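Local coordinates for protein phosphoribosylaminoimidazole-succinocarboxamide synthase (Thermotoga maritima, PDB 1KUT) that catalyses the ATP-dependent joining of L-aspartate to the carboxylate of an aminoimidazole ribonucleotide, forming SAICAR in de novo purine biosynthesis, at residues B[46-51]-B[70-75]; B[14-19]-B[62-67]. All blocks are in the same frame, centred on the assembly; numbering follows the deposited sequence.

Contact 1 (B[46-51]-B[70-75]); sequences TTAILM and RTLKVI
L72 projects from strand 71-74 into the flank of helix 39-55 and meets three residues, T47, A48 and M51, on one face of the helix. Its two methyl branches divide the work. CD1 rests on the methyl of A48, with CB 4.0 Å from L72 CD1, while CD2 touches the other two residues, whose methyl groups sit next to each other on the same side of it: CG2 of T47 lies 3.7 Å from L72 CD2, and the terminal CE of M51, a selenomethionine, comes to 3.5 Å from the same CD2. M51 and L72 approach tip to tip, whereas the T47 side chain lies at a slant to the leucine. All four residues are buried, and the interface is wholly apolar.

The first torsion of T47 (chi1 -65°) separates its two branches: CG2, anti to the backbone N, faces the leucine, while OG1 lies beside that N and is hydrogen-bonded to the carbonyl O of C43, one turn back, and to the backbone N of I187. The M51 chain bends at its last torsion, chi3 -66°, which brings CE round to the strand.

The arrangement is a helix packed on a face of the five-stranded antiparallel sheet, with the local axes 9.7 Å apart and inclined at 39°. Within that sheet strand 71-74 is held by strand 16-21, through backbone bonds of L72 with L19 and V74 with A17, and by strand 63-67, whose L63 touches both M51 and L72. Behind the helix, I49 and L50 pack on C224 of helix 214-229.

Contact 2 (B[14-19]-B[62-67]); sequences GDYALL and HLVEYI
Y16 meets V64 on one face of the sheet and L19 meets H62 on the other, strand 71-74 running between the two backbones. The closer packing is at the tyrosine: CG2 of V64 lies 3.6 Å from CD1 of Y16 and equally near CE1 of that ring, so a single methyl spans one bond of the aromatic system. The two side chains cross at about a right angle. With chi1 of V64 at 175°, CG2 is anti to the carbonyl carbon and beside the backbone N, the position from which it reaches the ring.

Although tighter, this is also the more open side. Y16 is exposed and V64 partly so, and the ring has a cation-pi partner in K73 of the intervening strand. V64 and E65 both face K73, forming a classic beta bulge in strand 63-67.

Toward the interior the fit is looser. CD2 of L19 stands 4.0 Å from NE2 of H62, again with the side chains nearly perpendicular, but both residues are buried. V74 and M51 also pack against H62, which places this pair on the face covered by helix 39-55.

The two second-neighbour strands of the antiparallel sheet thus meet through side chains reaching past strand 71-74. With only van der Waals contacts found between the two segments and no polar bond, their alignment probably depends on the backbone bonds each makes to that middle strand.

Overall arrangement
From the N terminus the chain runs through strand 16-21, helix 39-55, strand 63-67 and strand 71-74 in turn. Contact 2 closes the longer loop, 42 residues between its segments, which includes the helix; contact 1 closes one of 18 residues, which includes strand 63-67. The segments alternate along the chain, so the two loops cross. Their centres lie 8 Å apart and they touch directly: the carbonyl O of K73 is 2.6 Å from V64 N, a probable hydrogen bond. In the sheet, strand 71-74 lies between strands 16-21 and 63-67, so contact 2 reaches across it, and contact 1 joins this middle strand to helix 39-55 packed on the sheet.

Contact 1 (B[46-51]-B[70-75])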
loop_
_atom_site.group_PDB
_atom_site.type_symbol
_atom_site.label_atom_id
_atom_site.label_comp_id
_atom_site.label_asym_id
_atom_site.label_seq_id
_atom_site.Cartn_x
_atom_site.Cartn_y
_atom_site.Cartn_z
ATOM N N THR B 46 -18.595 -1.420 25.097
ATOM C CA THR B 46 -17.151 -1.601 25.198
ATOM C C THR B 46 -16.461 -0.439 24.467
ATOM O O THR B 46 -15.389 -0.011 24.855
ATOM C CB THR B 46 -16.675 -3.006 24.690
ATOM O OG1 THR B 46 -16.140 -2.918 23.371
ATOM C CG2 THR B 46 -17.820 -3.993 24.713
ATOM N N THR B 47 -17.098 0.107 23.440
ATOM C CA THR B 47 -16.521 1.257 22.742
ATOM C C THR B 47 -16.435 2.437 23.714
ATOM O O THR B 47 -15.386 3.068 23.841
ATOM C CB THR B 47 -17.395 1.692 21.534
ATOM O OG1 THR B 47 -17.399 0.651 20.554
ATOM C CG2 THR B 47 -16.855 2.977 20.894
ATOM N N ALA B 48 -17.541 2.711 24.410
ATOM C CA ALA B 48 -17.627 3.809 25.374
ATOM C C ALA B 48 -16.655 3.697 26.534
ATOM O O ALA B 48 -16.150 4.698 27.036
ATOM C CB ALA B 48 -19.031 3.916 25.901
ATOM N N ILE B 49 -16.410 2.476 26.981
ATOM C CA ILE B 49 -15.463 2.224 28.057
ATOM C C ILE B 49 -14.052 2.499 27.540
ATOM O O ILE B 49 -13.310 3.301 28.095
ATOM C CB ILE B 49 -15.569 0.749 28.524
ATOM C CG1 ILE B 49 -16.870 0.567 29.310
ATOM C CG2 ILE B 49 -14.323 0.339 29.305
ATOM C CD1 ILE B 49 -16.999 -0.778 29.979
ATOM N N LEU B 50 -13.678 1.828 26.463
ATOM C CA LEU B 50 -12.360 2.032 25.886
ATOM C C LEU B 50 -12.079 3.516 25.543
ATOM O O LEU B 50 -11.057 4.065 25.953
ATOM C CB LEU B 50 -12.203 1.142 24.648
ATOM C CG LEU B 50 -11.666 -0.297 24.801
ATOM C CD1 LEU B 50 -11.556 -0.714 26.270
ATOM C CD2 LEU B 50 -12.544 -1.257 24.005
HETATM N N MSE B 51 -12.984 4.172 24.820
HETATM C CA MSE B 51 -12.787 5.578 24.429
HETATM C C MSE B 51 -12.724 6.561 25.592
HETATM O O MSE B 51 -12.042 7.591 25.510
HETATM C CB MSE B 51 -13.882 6.023 23.468
HETATM C CG MSE B 51 -13.841 5.312 22.145
HETATM SE SE MSE B 51 -14.803 6.356 20.846
HETATM C CE MSE B 51 -16.577 6.237 21.538
ATOM N N ARG B 70 -27.580 0.712 23.165
ATOM C CA ARG B 70 -26.670 0.662 22.023
ATOM C C ARG B 70 -26.436 1.972 21.283
ATOM O O ARG B 70 -26.179 1.972 20.067
ATOM C CB ARG B 70 -27.191 -0.383 21.033
ATOM C CG ARG B 70 -28.596 -0.081 20.476
ATOM C CD ARG B 70 -29.202 -1.328 19.780
ATOM N NE ARG B 70 -29.694 -1.044 18.430
ATOM C CZ ARG B 70 -30.042 -1.977 17.540
ATOM N NH1 ARG B 70 -29.955 -3.263 17.853
ATOM N NH2 ARG B 70 -30.465 -1.632 16.322
ATOM N N THR B 71 -26.495 3.078 22.013
ATOM C CA THR B 71 -26.312 4.401 21.426
ATOM C C THR B 71 -25.183 5.209 22.058
ATOM O O THR B 71 -24.976 5.166 23.264
ATOM C CB THR B 71 -27.614 5.224 21.541
ATOM O OG1 THR B 71 -28.606 4.647 20.683
ATOM C CG2 THR B 71 -27.386 6.679 21.146
ATOM N N LEU B 72 -24.458 5.950 21.231
ATOM C CA LEU B 72 -23.359 6.780 21.715
ATOM C C LEU B 72 -23.595 8.222 21.287
ATOM O O LEU B 72 -23.869 8.494 20.111
ATOM C CB LEU B 72 -22.030 6.308 21.123
ATOM C CG LEU B 72 -20.997 5.668 22.043
ATOM C CD1 LEU B 72 -21.631 4.607 22.898
ATOM C CD2 LEU B 72 -19.887 5.088 21.201
ATOM N N LYS B 73 -23.518 9.150 22.231
ATOM C CA LYS B 73 -23.685 10.537 21.856
ATOM C C LYS B 73 -22.281 10.972 21.441
ATOM O O LYS B 73 -21.339 10.948 22.244
ATOM C CB LYS B 73 -24.192 11.361 23.035
ATOM C CG LYS B 73 -24.501 12.814 22.695
ATOM C CD LYS B 73 -24.910 13.522 23.975
ATOM C CE LYS B 73 -24.605 15.013 23.953
ATOM N NZ LYS B 73 -24.685 15.569 25.358
ATOM N N VAL B 74 -22.143 11.352 20.180
ATOM C CA VAL B 74 -20.845 11.748 19.661
ATOM C C VAL B 74 -20.845 13.149 19.085
ATOM O O VAL B 74 -21.897 13.711 18.791
ATOM C CB VAL B 74 -20.376 10.784 18.556
ATOM C CG1 VAL B 74 -20.189 9.392 19.133
ATOM C CG2 VAL B 74 -21.395 10.752 17.426
ATOM N N ILE B 75 -19.648 13.702 18.931
ATOM C CA ILE B 75 -19.486 15.024 18.349
ATOM C C ILE B 75 -19.297 14.808 16.850
ATOM O O ILE B 75 -18.564 13.913 16.429
ATOM C CB ILE B 75 -18.218 15.741 18.868
ATOM C CG1 ILE B 75 -16.987 14.912 18.515
ATOM C CG2 ILE B 75 -18.297 15.948 20.365
ATOM C CD1 ILE B 75 -15.671 15.589 18.850
#

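Contact 2 (B[14-19]-B[62-67])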
loop_
_atom_site.group_PDB
_atom_site.type_symbol
_atom_site.label_atom_id
_atom_site.label_comp_id
_atom_site.label_asym_id
_atom_site.label_seq_id
_atom_site.Cartn_x
_atom_site.Cartn_y
_atom_site.Cartn_z
ATOM N N GLY B 14 -28.897 17.933 15.743
ATOM C CA GLY B 14 -28.514 19.269 16.157
ATOM C C GLY B 14 -27.019 19.517 16.129
ATOM O O GLY B 14 -26.376 19.508 15.073
ATOM N N ASP B 15 -26.467 19.762 17.310
ATOM C CA ASP B 15 -25.045 20.019 17.444
ATOM C C ASP B 15 -24.324 18.683 17.476
ATOM O O ASP B 15 -23.443 18.426 16.654
ATOM C CB ASP B 15 -24.781 20.833 18.718
ATOM C CG ASP B 15 -25.375 22.245 18.639
ATOM O OD1 ASP B 15 -25.134 22.938 17.621
ATOM O OD2 ASP B 15 -26.078 22.668 19.585
ATOM N N TYR B 16 -24.722 17.824 18.408
ATOM C CA TYR B 16 -24.121 16.502 18.525
ATOM C C TYR B 16 -24.760 15.519 17.559
ATOM O O TYR B 16 -25.736 15.834 16.864
ATOM C CB TYR B 16 -24.267 15.976 19.950
ATOM C CG TYR B 16 -23.538 16.813 20.966
ATOM C CD1 TYR B 16 -22.155 16.715 21.117
ATOM C CD2 TYR B 16 -24.231 17.722 21.774
ATOM C CE1 TYR B 16 -21.478 17.503 22.050
ATOM C CE2 TYR B 16 -23.563 18.515 22.712
ATOM C CZ TYR B 16 -22.189 18.404 22.842
ATOM O OH TYR B 16 -21.529 19.207 23.748
ATOM N N ALA B 17 -24.197 14.321 17.515
ATOM C CA ALA B 17 -24.711 13.287 16.635
ATOM C C ALA B 17 -24.976 12.062 17.476
ATOM O O ALA B 17 -24.498 11.964 18.594
ATOM C CB ALA B 17 -23.688 12.971 15.540
ATOM N N LEU B 18 -25.753 11.131 16.945
ATOM C CA LEU B 18 -26.039 9.901 17.673
ATOM C C LEU B 18 -25.529 8.736 16.834
ATOM O O LEU B 18 -25.658 8.729 15.612
ATOM C CB LEU B 18 -27.547 9.743 17.935
ATOM C CG LEU B 18 -28.222 10.627 18.991
ATOM C CD1 LEU B 18 -29.694 10.246 19.080
ATOM C CD2 LEU B 18 -27.547 10.451 20.353
ATOM N N LEU B 19 -24.936 7.757 17.496
ATOM C CA LEU B 19 -24.412 6.600 16.801
ATOM C C LEU B 19 -25.049 5.363 17.419
ATOM O O LEU B 19 -24.746 4.988 18.566
ATOM C CB LEU B 19 -22.887 6.560 16.941
ATOM C CG LEU B 19 -22.115 5.418 16.272
ATOM C CD1 LEU B 19 -22.395 5.395 14.776
ATOM C CD2 LEU B 19 -20.620 5.620 16.529
ATOM N N HIS B 62 -14.394 11.010 19.537
ATOM C CA HIS B 62 -15.686 11.659 19.362
ATOM C C HIS B 62 -16.771 11.312 20.387
ATOM O O HIS B 62 -17.878 11.848 20.314
ATOM C CB HIS B 62 -16.186 11.425 17.910
ATOM C CG HIS B 62 -16.686 10.034 17.624
ATOM N ND1 HIS B 62 -16.292 8.922 18.344
ATOM C CD2 HIS B 62 -17.516 9.577 16.653
ATOM C CE1 HIS B 62 -16.858 7.843 17.832
ATOM N NE2 HIS B 62 -17.604 8.214 16.804
ATOM N N LEU B 63 -16.457 10.444 21.354
ATOM C CA LEU B 63 -17.452 10.070 22.360
ATOM C C LEU B 63 -17.810 11.178 23.343
ATOM O O LEU B 63 -16.934 11.756 24.000
ATOM C CB LEU B 63 -16.993 8.856 23.181
ATOM C CG LEU B 63 -17.826 8.527 24.443
ATOM C CD1 LEU B 63 -19.241 8.086 24.034
ATOM C CD2 LEU B 63 -17.150 7.420 25.280
ATOM N N VAL B 64 -19.101 11.482 23.449
ATOM C CA VAL B 64 -19.515 12.468 24.428
ATOM C C VAL B 64 -20.024 11.670 25.632
ATOM O O VAL B 64 -19.638 11.951 26.763
ATOM C CB VAL B 64 -20.610 13.411 23.888
ATOM C CG1 VAL B 64 -21.088 14.358 25.024
ATOM C CG2 VAL B 64 -20.052 14.222 22.705
ATOM N N GLU B 65 -20.863 10.661 25.390
ATOM C CA GLU B 65 -21.366 9.820 26.475
ATOM C C GLU B 65 -22.089 8.590 25.964
ATOM O O GLU B 65 -22.493 8.535 24.796
ATOM C CB GLU B 65 -22.305 10.611 27.408
ATOM C CG GLU B 65 -23.653 11.017 26.827
ATOM C CD GLU B 65 -24.629 11.536 27.904
ATOM O OE1 GLU B 65 -25.461 12.427 27.589
ATOM O OE2 GLU B 65 -24.578 11.045 29.063
ATOM N N TYR B 66 -22.258 7.600 26.837
ATOM C CA TYR B 66 -22.942 6.365 26.469
ATOM C C TYR B 66 -24.417 6.453 26.848
ATOM O O TYR B 66 -24.750 6.796 27.977
ATOM C CB TYR B 66 -22.279 5.167 27.164
ATOM C CG TYR B 66 -23.013 3.841 27.028
ATOM C CD1 TYR B 66 -23.489 3.397 25.797
ATOM C CD2 TYR B 66 -23.196 3.012 28.139
ATOM C CE1 TYR B 66 -24.131 2.154 25.678
ATOM C CE2 TYR B 66 -23.823 1.779 28.031
ATOM C CZ TYR B 66 -24.288 1.354 26.803
ATOM O OH TYR B 66 -24.882 0.110 26.704
ATOM N N ILE B 67 -25.286 6.166 25.881
ATOM C CA ILE B 67 -26.731 6.197 26.084
ATOM C C ILE B 67 -27.217 4.759 25.918
ATOM O O ILE B 67 -27.554 4.323 24.813
ATOM C CB ILE B 67 -27.438 7.094 25.039
ATOM C CG1 ILE B 67 -26.735 8.454 24.934
ATOM C CG2 ILE B 67 -28.886 7.304 25.431
ATOM C CD1 ILE B 67 -26.837 9.330 26.170
#